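Local coordinates for 2-hydroxyethylphosphonate dioxygenase (PDB 4YAR), which uses non-heme iron and dioxygen to cleave 2-hydroxyethylphosphonate into hydroxymethylphosphonate and formate during biosynthesis of the antibiotic phosphinothricin tripeptide, at residues F338-D352 with P390-K404. The protein carries 1 engineered substitution. Sequence-based numbering, arbitrary orientation.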
ATOM      1  N   PHE A 338      14.662   6.307   6.446  1.00 15.23           N
ATOM      2  CA  PHE A 338      15.787   5.814   7.275  1.00 14.61           C
ATOM      3  C   PHE A 338      15.613   6.435   8.659  1.00 14.78           C
ATOM      4  O   PHE A 338      15.382   7.650   8.748  1.00 16.34           O
ATOM      5  CB  PHE A 338      17.133   6.217   6.732  1.00 16.41           C
ATOM      6  CG  PHE A 338      17.413   5.870   5.298  1.00 16.38           C
ATOM      7  CD1 PHE A 338      17.984   4.635   4.949  1.00 16.28           C
ATOM      8  CD2 PHE A 338      17.224   6.798   4.297  1.00 15.99           C
ATOM      9  CE1 PHE A 338      18.265   4.347   3.610  1.00 13.89           C
ATOM     10  CE2 PHE A 338      17.619   6.541   2.954  1.00 15.30           C
ATOM     11  CZ  PHE A 338      18.072   5.269   2.627  1.00 15.82           C
ATOM     12  N   LEU A 339      15.686   5.630   9.695  1.00 16.17           N
ATOM     13  CA  LEU A 339      15.598   6.106  11.098  1.00 18.84           C
ATOM     14  C   LEU A 339      16.842   5.750  11.942  1.00 19.45           C
ATOM     15  O   LEU A 339      17.201   4.602  12.098  1.00 20.31           O
ATOM     16  CB  LEU A 339      14.407   5.567  11.811  1.00 19.58           C
ATOM     17  CG  LEU A 339      13.013   5.881  11.320  1.00 25.09           C
ATOM     18  CD1 LEU A 339      12.011   5.301  12.268  1.00 26.28           C
ATOM     19  CD2 LEU A 339      12.805   7.413  11.252  1.00 25.87           C
ATOM     20  N   ARG A 340      17.450   6.777  12.497  1.00 19.08           N
ATOM     21  CA  ARG A 340      18.504   6.614  13.509  1.00 23.32           C
ATOM     22  C   ARG A 340      17.920   6.664  14.940  1.00 22.88           C
ATOM     23  O   ARG A 340      17.207   7.595  15.262  1.00 19.83           O
ATOM     24  CB  ARG A 340      19.507   7.736  13.270  1.00 26.86           C
ATOM     25  CG  ARG A 340      20.915   7.451  13.679  1.00 34.73           C
ATOM     26  CD  ARG A 340      21.716   8.726  13.619  1.00 42.58           C
ATOM     27  NE  ARG A 340      23.060   8.472  13.136  1.00 56.47           N
ATOM     28  CZ  ARG A 340      24.073   9.344  13.205  1.00 64.78           C
ATOM     29  NH1 ARG A 340      23.893  10.556  13.742  1.00 69.95           N
ATOM     30  NH2 ARG A 340      25.274   9.003  12.729  1.00 68.51           N
ATOM     31  N   VAL A 341      18.209   5.638  15.764  1.00 21.17           N
ATOM     32  CA  VAL A 341      17.725   5.527  17.117  1.00 22.33           C
ATOM     33  C   VAL A 341      18.953   5.755  18.036  1.00 23.84           C
ATOM     34  O   VAL A 341      20.013   5.219  17.770  1.00 23.12           O
ATOM     35  CB  VAL A 341      17.136   4.086  17.362  1.00 24.58           C
ATOM     36  CG1 VAL A 341      16.532   3.977  18.737  1.00 26.65           C
ATOM     37  CG2 VAL A 341      16.110   3.751  16.285  1.00 22.23           C
ATOM     38  N   ASP A 342      18.773   6.494  19.099  1.00 28.05           N
ATOM     39  CA  ASP A 342      19.899   6.787  20.008  1.00 35.51           C
ATOM     40  C   ASP A 342      19.487   7.081  21.446  1.00 42.65           C
ATOM     41  O   ASP A 342      19.690   8.194  21.893  1.00 43.83           O
ATOM     42  CB  ASP A 342      20.696   8.002  19.449  1.00 37.39           C
ATOM     43  CG  ASP A 342      19.901   9.364  19.504  1.00 46.94           C
ATOM     44  OD1 ASP A 342      18.647   9.398  19.618  1.00 52.81           O
ATOM     45  OD2 ASP A 342      20.565  10.431  19.418  1.00 53.77           O
ATOM     46  N   ALA A 343      18.932   6.099  22.160  1.00 55.23           N
ATOM     47  CA  ALA A 343      18.627   6.233  23.608  1.00 66.67           C
ATOM     48  C   ALA A 343      18.065   4.925  24.265  1.00 70.48           C
ATOM     49  O   ALA A 343      17.439   4.103  23.588  1.00 68.22           O
ATOM     50  CB  ALA A 343      17.680   7.420  23.853  1.00 66.73           C
ATOM     51  N   ASP A 344      18.268   4.778  25.585  1.00 74.05           N
ATOM     52  CA  ASP A 344      17.903   3.555  26.352  1.00 78.48           C
ATOM     53  C   ASP A 344      16.423   3.463  26.809  1.00 73.56           C
ATOM     54  O   ASP A 344      15.907   2.376  27.041  1.00 73.47           O
ATOM     55  CB  ASP A 344      18.814   3.437  27.586  1.00 83.00           C
ATOM     56  CG  ASP A 344      18.995   1.982  28.083  1.00 94.58           C
ATOM     57  OD1 ASP A 344      18.121   1.101  27.842  1.00 94.41           O
ATOM     58  OD2 ASP A 344      20.037   1.728  28.746  1.00 97.86           O
ATOM     59  N   GLY A 345      15.754   4.595  26.973  1.00 69.38           N
ATOM     60  CA  GLY A 345      14.316   4.595  27.244  1.00 65.98           C
ATOM     61  C   GLY A 345      13.677   5.824  26.625  1.00 66.82           C
ATOM     62  O   GLY A 345      14.279   6.478  25.763  1.00 58.34           O
ATOM     63  N   ARG A 346      12.448   6.129  27.048  1.00 66.07           N
ATOM     64  CA  ARG A 346      11.798   7.401  26.718  1.00 68.10           C
ATOM     65  C   ARG A 346      11.580   7.594  25.206  1.00 60.84           C
ATOM     66  O   ARG A 346      11.606   8.736  24.713  1.00 57.46           O
ATOM     67  CB  ARG A 346      12.638   8.565  27.299  1.00 75.05           C
ATOM     68  CG  ARG A 346      11.930   9.907  27.511  1.00 81.87           C
ATOM     69  CD  ARG A 346      10.802   9.828  28.532  1.00 86.94           C
ATOM     70  NE  ARG A 346      11.204   9.194  29.795  1.00 88.87           N
ATOM     71  CZ  ARG A 346      10.358   8.678  30.693  1.00 77.08           C
ATOM     72  NH1 ARG A 346       9.048   8.699  30.473  1.00 65.57           N
ATOM     73  NH2 ARG A 346      10.832   8.126  31.810  1.00 69.30           N
ATOM     74  N   GLY A 347      11.347   6.498  24.479  1.00 48.94           N
ATOM     75  CA  GLY A 347      11.214   6.559  23.003  1.00 49.24           C
ATOM     76  C   GLY A 347       9.959   7.308  22.559  1.00 42.90           C
ATOM     77  O   GLY A 347       8.891   7.118  23.161  1.00 44.56           O
ATOM     78  N   ALA A 348      10.063   8.177  21.543  1.00 40.95           N
ATOM     79  CA  ALA A 348       8.881   8.957  21.079  1.00 37.23           C
ATOM     80  C   ALA A 348       7.953   7.878  20.579  1.00 30.88           C
ATOM     81  O   ALA A 348       8.437   6.844  19.940  1.00 29.34           O
ATOM     82  CB  ALA A 348       9.207   9.976  19.965  1.00 36.40           C
ATOM     83  N   ASP A 349       6.667   8.042  20.892  1.00 28.64           N
ATOM     84  CA  ASP A 349       5.738   7.007  20.520  1.00 28.00           C
ATOM     85  C   ASP A 349       5.495   7.200  19.022  1.00 28.97           C
ATOM     86  O   ASP A 349       5.392   8.346  18.542  1.00 30.89           O
ATOM     87  CB  ASP A 349       4.441   7.020  21.357  1.00 30.48           C
ATOM     88  CG  ASP A 349       4.579   6.179  22.653  1.00 34.65           C
ATOM     89  OD1 ASP A 349       5.711   5.986  23.098  1.00 28.37           O
ATOM     90  OD2 ASP A 349       3.591   5.594  23.213  1.00 37.79           O
ATOM     91  N   LEU A 350       5.550   6.086  18.295  1.00 24.48           N
ATOM     92  CA  LEU A 350       5.108   6.013  16.917  1.00 21.48           C
ATOM     93  C   LEU A 350       3.718   5.390  16.841  1.00 21.58           C
ATOM     94  O   LEU A 350       3.426   4.335  17.459  1.00 20.92           O
ATOM     95  CB  LEU A 350       6.122   5.211  16.093  1.00 21.43           C
ATOM     96  CG  LEU A 350       7.543   5.719  16.212  1.00 21.72           C
ATOM     97  CD1 LEU A 350       8.521   4.693  15.680  1.00 24.05           C
ATOM     98  CD2 LEU A 350       7.775   7.051  15.526  1.00 23.44           C
ATOM     99  N   ILE A 351       2.856   6.039  16.083  1.00 24.16           N
ATOM    100  CA  ILE A 351       1.468   5.612  15.845  1.00 26.64           C
ATOM    101  C   ILE A 351       1.343   6.030  14.347  1.00 28.35           C
ATOM    102  O   ILE A 351       1.568   7.171  13.967  1.00 35.16           O
ATOM    103  CB  ILE A 351       0.384   6.214  16.786  1.00 30.59           C
ATOM    104  CG1 ILE A 351       0.842   6.299  18.267  1.00 36.62           C
ATOM    105  CG2 ILE A 351      -0.857   5.320  16.826  1.00 33.03           C
ATOM    106  CD1 ILE A 351      -0.202   6.827  19.286  1.00 37.31           C
ATOM    107  N   ASP A 352       1.120   5.071  13.467  1.00 21.64           N
ATOM    108  CA  ASP A 352       0.960   5.397  12.077  1.00 20.76           C
ATOM    109  C   ASP A 352      -0.460   5.048  11.643  1.00 19.59           C
ATOM    110  O   ASP A 352      -1.032   4.139  12.153  1.00 19.22           O
ATOM    111  CB  ASP A 352       1.898   4.536  11.194  1.00 20.46           C
ATOM    112  CG  ASP A 352       3.273   5.150  10.992  1.00 25.41           C
ATOM    113  OD1 ASP A 352       4.011   5.073  11.970  1.00 26.83           O
ATOM    114  OD2 ASP A 352       3.666   5.501   9.808  1.00 29.46           O
ATOM    115  N   PRO A 390      -2.019  -1.138  11.624  1.00 17.13           N
ATOM    116  CA  PRO A 390      -2.425   0.273  11.653  1.00 15.60           C
ATOM    117  C   PRO A 390      -2.751   0.698  13.090  1.00 16.80           C
ATOM    118  O   PRO A 390      -3.373  -0.063  13.827  1.00 16.66           O
ATOM    119  CB  PRO A 390      -3.686   0.285  10.801  1.00 16.12           C
ATOM    120  CG  PRO A 390      -3.505  -0.884   9.886  1.00 18.22           C
ATOM    121  CD  PRO A 390      -2.903  -1.947  10.734  1.00 16.75           C
ATOM    122  N   PHE A 391      -2.345   1.902  13.440  1.00 16.74           N
ATOM    123  CA  PHE A 391      -2.616   2.499  14.740  1.00 16.79           C
ATOM    124  C   PHE A 391      -2.048   1.747  15.946  1.00 18.58           C
ATOM    125  O   PHE A 391      -2.512   1.957  17.070  1.00 17.49           O
ATOM    126  CB  PHE A 391      -4.103   2.807  14.862  1.00 16.59           C
ATOM    127  CG  PHE A 391      -4.530   3.914  13.959  1.00 16.76           C
ATOM    128  CD1 PHE A 391      -4.189   5.215  14.247  1.00 18.22           C
ATOM    129  CD2 PHE A 391      -5.205   3.662  12.763  1.00 17.71           C
ATOM    130  CE1 PHE A 391      -4.553   6.246  13.433  1.00 19.66           C
ATOM    131  CE2 PHE A 391      -5.541   4.682  11.923  1.00 18.38           C
ATOM    132  CZ  PHE A 391      -5.249   5.998  12.257  1.00 18.45           C
ATOM    133  N   VAL A 392      -1.051   0.841  15.731  1.00 17.28           N
ATOM    134  CA  VAL A 392      -0.403   0.182  16.832  1.00 17.78           C
ATOM    135  C   VAL A 392       0.668   1.117  17.376  1.00 16.35           C
ATOM    136  O   VAL A 392       1.606   1.437  16.708  1.00 18.21           O
ATOM    137  CB  VAL A 392       0.202  -1.156  16.387  1.00 18.14           C
ATOM    138  CG1 VAL A 392       1.108  -1.744  17.431  1.00 20.72           C
ATOM    139  CG2 VAL A 392      -0.895  -2.044  15.905  1.00 17.55           C
ATOM    140  N   ARG A 393       0.557   1.440  18.666  1.00 18.96           N
ATOM    141  CA  ARG A 393       1.480   2.392  19.279  1.00 24.28           C
ATOM    142  C   ARG A 393       2.736   1.595  19.683  1.00 17.42           C
ATOM    143  O   ARG A 393       2.670   0.514  20.211  1.00 20.19           O
ATOM    144  CB  ARG A 393       0.813   3.125  20.467  1.00 27.90           C
ATOM    145  CG  ARG A 393       1.658   4.085  21.296  1.00 33.38           C
ATOM    146  CD  ARG A 393       1.055   4.180  22.708  1.00 39.94           C
ATOM    147  NE  ARG A 393      -0.019   5.165  22.767  1.00 40.90           N
ATOM    148  CZ  ARG A 393      -1.004   5.184  23.683  1.00 53.33           C
ATOM    149  NH1 ARG A 393      -1.096   4.250  24.650  1.00 53.63           N
ATOM    150  NH2 ARG A 393      -1.936   6.142  23.634  1.00 48.88           N
ATOM    151  N   HIS A 394       3.847   2.135  19.310  1.00 17.27           N
ATOM    152  CA  HIS A 394       5.160   1.450  19.469  1.00 18.80           C
ATOM    153  C   HIS A 394       6.280   2.466  19.511  1.00 18.06           C
ATOM    154  O   HIS A 394       6.115   3.693  19.297  1.00 18.50           O
ATOM    155  CB  HIS A 394       5.377   0.396  18.326  1.00 19.43           C
ATOM    156  CG  HIS A 394       5.469   0.994  16.954  1.00 17.78           C
ATOM    157  ND1 HIS A 394       4.385   1.504  16.271  1.00 17.67           N
ATOM    158  CD2 HIS A 394       6.541   1.177  16.145  1.00 16.23           C
ATOM    159  CE1 HIS A 394       4.771   1.943  15.091  1.00 16.99           C
ATOM    160  NE2 HIS A 394       6.081   1.765  14.994  1.00 18.98           N
ATOM    161  N   ARG A 395       7.455   1.976  19.886  1.00 20.70           N
ATOM    162  CA  ARG A 395       8.624   2.820  19.967  1.00 22.44           C
ATOM    163  C   ARG A 395       9.863   1.909  19.877  1.00 20.74           C
ATOM    164  O   ARG A 395       9.790   0.716  20.082  1.00 19.56           O
ATOM    165  CB  ARG A 395       8.622   3.603  21.288  1.00 25.29           C
ATOM    166  CG  ARG A 395       8.652   2.678  22.461  1.00 28.03           C
ATOM    167  CD  ARG A 395       8.276   3.432  23.718  1.00 31.38           C
ATOM    168  NE  ARG A 395       6.834   3.650  23.774  1.00 31.95           N
ATOM    169  CZ  ARG A 395       5.929   2.738  24.082  1.00 32.67           C
ATOM    170  NH1 ARG A 395       6.293   1.543  24.449  1.00 34.44           N
ATOM    171  NH2 ARG A 395       4.625   3.056  24.065  1.00 33.85           N
ATOM    172  N   TRP A 396      10.963   2.513  19.487  1.00 22.64           N
ATOM    173  CA  TRP A 396      12.293   1.837  19.438  1.00 21.68           C
ATOM    174  C   TRP A 396      13.218   2.454  20.521  1.00 23.66           C
ATOM    175  O   TRP A 396      13.236   3.691  20.673  1.00 23.48           O
ATOM    176  CB  TRP A 396      12.938   1.991  18.098  1.00 24.11           C
ATOM    177  CG  TRP A 396      12.296   1.283  16.973  1.00 19.84           C
ATOM    178  CD1 TRP A 396      11.374   1.805  16.137  1.00 24.31           C
ATOM    179  CD2 TRP A 396      12.548  -0.062  16.515  1.00 22.54           C
ATOM    180  NE1 TRP A 396      10.997   0.853  15.196  1.00 23.78           N
ATOM    181  CE2 TRP A 396      11.700  -0.296  15.407  1.00 22.63           C
ATOM    182  CE3 TRP A 396      13.374  -1.106  16.939  1.00 20.47           C
ATOM    183  CZ2 TRP A 396      11.681  -1.511  14.738  1.00 20.78           C
ATOM    184  CZ3 TRP A 396      13.337  -2.299  16.292  1.00 21.67           C
ATOM    185  CH2 TRP A 396      12.529  -2.493  15.164  1.00 21.66           C
ATOM    186  N   HIS A 397      13.983   1.593  21.204  1.00 24.95           N
ATOM    187  CA  HIS A 397      15.077   2.007  22.141  1.00 28.43           C
ATOM    188  C   HIS A 397      16.384   1.333  21.667  1.00 25.99           C
ATOM    189  O   HIS A 397      16.353   0.317  20.965  1.00 24.17           O
ATOM    190  CB  HIS A 397      14.891   1.566  23.652  1.00 31.47           C
ATOM    191  CG  HIS A 397      13.576   1.944  24.283  1.00 36.14           C
ATOM    192  ND1 HIS A 397      12.995   3.198  24.157  1.00 39.61           N
ATOM    193  CD2 HIS A 397      12.750   1.236  25.087  1.00 38.44           C
ATOM    194  CE1 HIS A 397      11.839   3.226  24.817  1.00 32.55           C
ATOM    195  NE2 HIS A 397      11.678   2.050  25.390  1.00 36.91           N
ATOM    196  N   GLY A 398      17.528   1.874  22.115  1.00 28.00           N
ATOM    197  CA  GLY A 398      18.849   1.360  21.693  1.00 26.33           C
ATOM    198  C   GLY A 398      19.609   2.354  20.849  1.00 24.79           C
ATOM    199  O   GLY A 398      19.273   3.531  20.810  1.00 26.77           O
ATOM    200  N   THR A 399      20.729   1.905  20.267  1.00 24.70           N
ATOM    201  CA  THR A 399      21.573   2.718  19.475  1.00 26.58           C
ATOM    202  C   THR A 399      21.827   1.937  18.198  1.00 25.01           C
ATOM    203  O   THR A 399      22.447   0.895  18.194  1.00 22.61           O
ATOM    204  CB  THR A 399      22.903   2.992  20.225  1.00 30.44           C
ATOM    205  OG1 THR A 399      22.578   3.801  21.361  1.00 32.95           O
ATOM    206  CG2 THR A 399      23.898   3.759  19.347  1.00 33.01           C
ATOM    207  N   GLY A 400      21.297   2.464  17.117  1.00 24.78           N
ATOM    208  CA  GLY A 400      21.233   1.706  15.906  1.00 23.62           C
ATOM    209  C   GLY A 400      20.385   2.412  14.881  1.00 20.25           C
ATOM    210  O   GLY A 400      20.139   3.643  14.952  1.00 20.63           O
ATOM    211  N   THR A 401      20.097   1.662  13.841  1.00 20.19           N
ATOM    212  CA  THR A 401      19.450   2.175  12.639  1.00 19.81           C
ATOM    213  C   THR A 401      18.436   1.165  12.195  1.00 19.02           C
ATOM    214  O   THR A 401      18.661  -0.064  12.189  1.00 16.51           O
ATOM    215  CB  THR A 401      20.452   2.393  11.469  1.00 24.15           C
ATOM    216  OG1 THR A 401      21.500   3.216  11.913  1.00 24.70           O
ATOM    217  CG2 THR A 401      19.770   3.132  10.259  1.00 28.44           C
ATOM    218  N   VAL A 402      17.313   1.701  11.754  1.00 17.89           N
ATOM    219  CA  VAL A 402      16.294   0.864  11.229  1.00 17.77           C
ATOM    220  C   VAL A 402      15.707   1.505   9.982  1.00 16.77           C
ATOM    221  O   VAL A 402      15.555   2.741   9.936  1.00 20.77           O
ATOM    222  CB  VAL A 402      15.242   0.566  12.326  1.00 18.37           C
ATOM    223  CG1 VAL A 402      14.453   1.813  12.702  1.00 19.84           C
ATOM    224  CG2 VAL A 402      14.261  -0.494  11.875  1.00 21.47           C
ATOM    225  N   LEU A 403      15.320   0.683   9.016  1.00 16.07           N
ATOM    226  CA  LEU A 403      14.576   1.222   7.840  1.00 16.86           C
ATOM    227  C   LEU A 403      13.083   1.028   8.105  1.00 17.31           C
ATOM    228  O   LEU A 403      12.690  -0.009   8.638  1.00 16.82           O
ATOM    229  CB  LEU A 403      14.994   0.466   6.582  1.00 18.95           C
ATOM    230  CG  LEU A 403      16.466   0.451   6.142  1.00 22.74           C
ATOM    231  CD1 LEU A 403      16.665  -0.021   4.720  1.00 25.87           C
ATOM    232  CD2 LEU A 403      17.081   1.791   6.347  1.00 21.01           C
ATOM    233  N   LYS A 404      12.298   2.083   7.828  1.00 15.33           N
ATOM    234  CA  LYS A 404      10.881   2.097   8.062  1.00 16.57           C
ATOM    235  C   LYS A 404      10.167   2.202   6.724  1.00 15.72           C
ATOM    236  O   LYS A 404      10.258   3.235   6.011  1.00 19.92           O
ATOM    237  CB  LYS A 404      10.477   3.252   8.939  1.00 19.30           C
ATOM    238  CG  LYS A 404       8.979   3.445   9.040  1.00 19.66           C
ATOM    239  CD  LYS A 404       8.731   4.470  10.122  1.00 21.93           C
ATOM    240  CE  LYS A 404       7.249   4.703  10.346  1.00 26.99           C
ATOM    241  NZ  LYS A 404       7.040   4.699  11.778  1.00 27.39           N
TER
HETATM  242  O   HOH W   1       1.663   2.417  14.146  1.00 18.99           O
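Strands 338-343 and 400-404 pair antiparallel in a beta-sheet built mostly from the C-terminal half of the chain, and beyond a corner at Gly398-Thr399 the loop 344-352 follows 390-397 in a second antiparallel pairing. Leu339 with Val402, Val341 with Gly400 and Ala343 with Gly398 are hydrogen-bonded pairs; Leu350 with His394 repeats the pattern as a single bridge. On the face of Leu339 and Val402, Val341 CG2 meets Trp396 CB at 4.1 Å, the two side chains crossing at about a right angle. Leu350 lays CB over one face of the His394 ring, 3.8 Å from its centroid, while its CD1 reaches the edge of the Trp396 indole. A chi1 of 64° turns the His394 ring back along its own segment, where ND1 bonds Val392 O (2.8 Å). Arg395 closes a two-point salt bridge on Asp349: NE holds OD1 at 2.7 Å and NH2 holds OD2 at 2.9 Å, both oxygens in the guanidinium plane although the carboxylate is turned 39° from it. Lys404, extended as far as CE, brings NZ to Asp352 OD1 at 3.1 Å. Strand 320-324 flanks 338-343 and strand 355-362 flanks 400-404, sending in Tyr358, whose hydroxyl bonds both His394 NE2 and Lys404 NZ; strand 365-371 borders 394-397, with Glu368 and Asp370 adding salt bridges to Arg395.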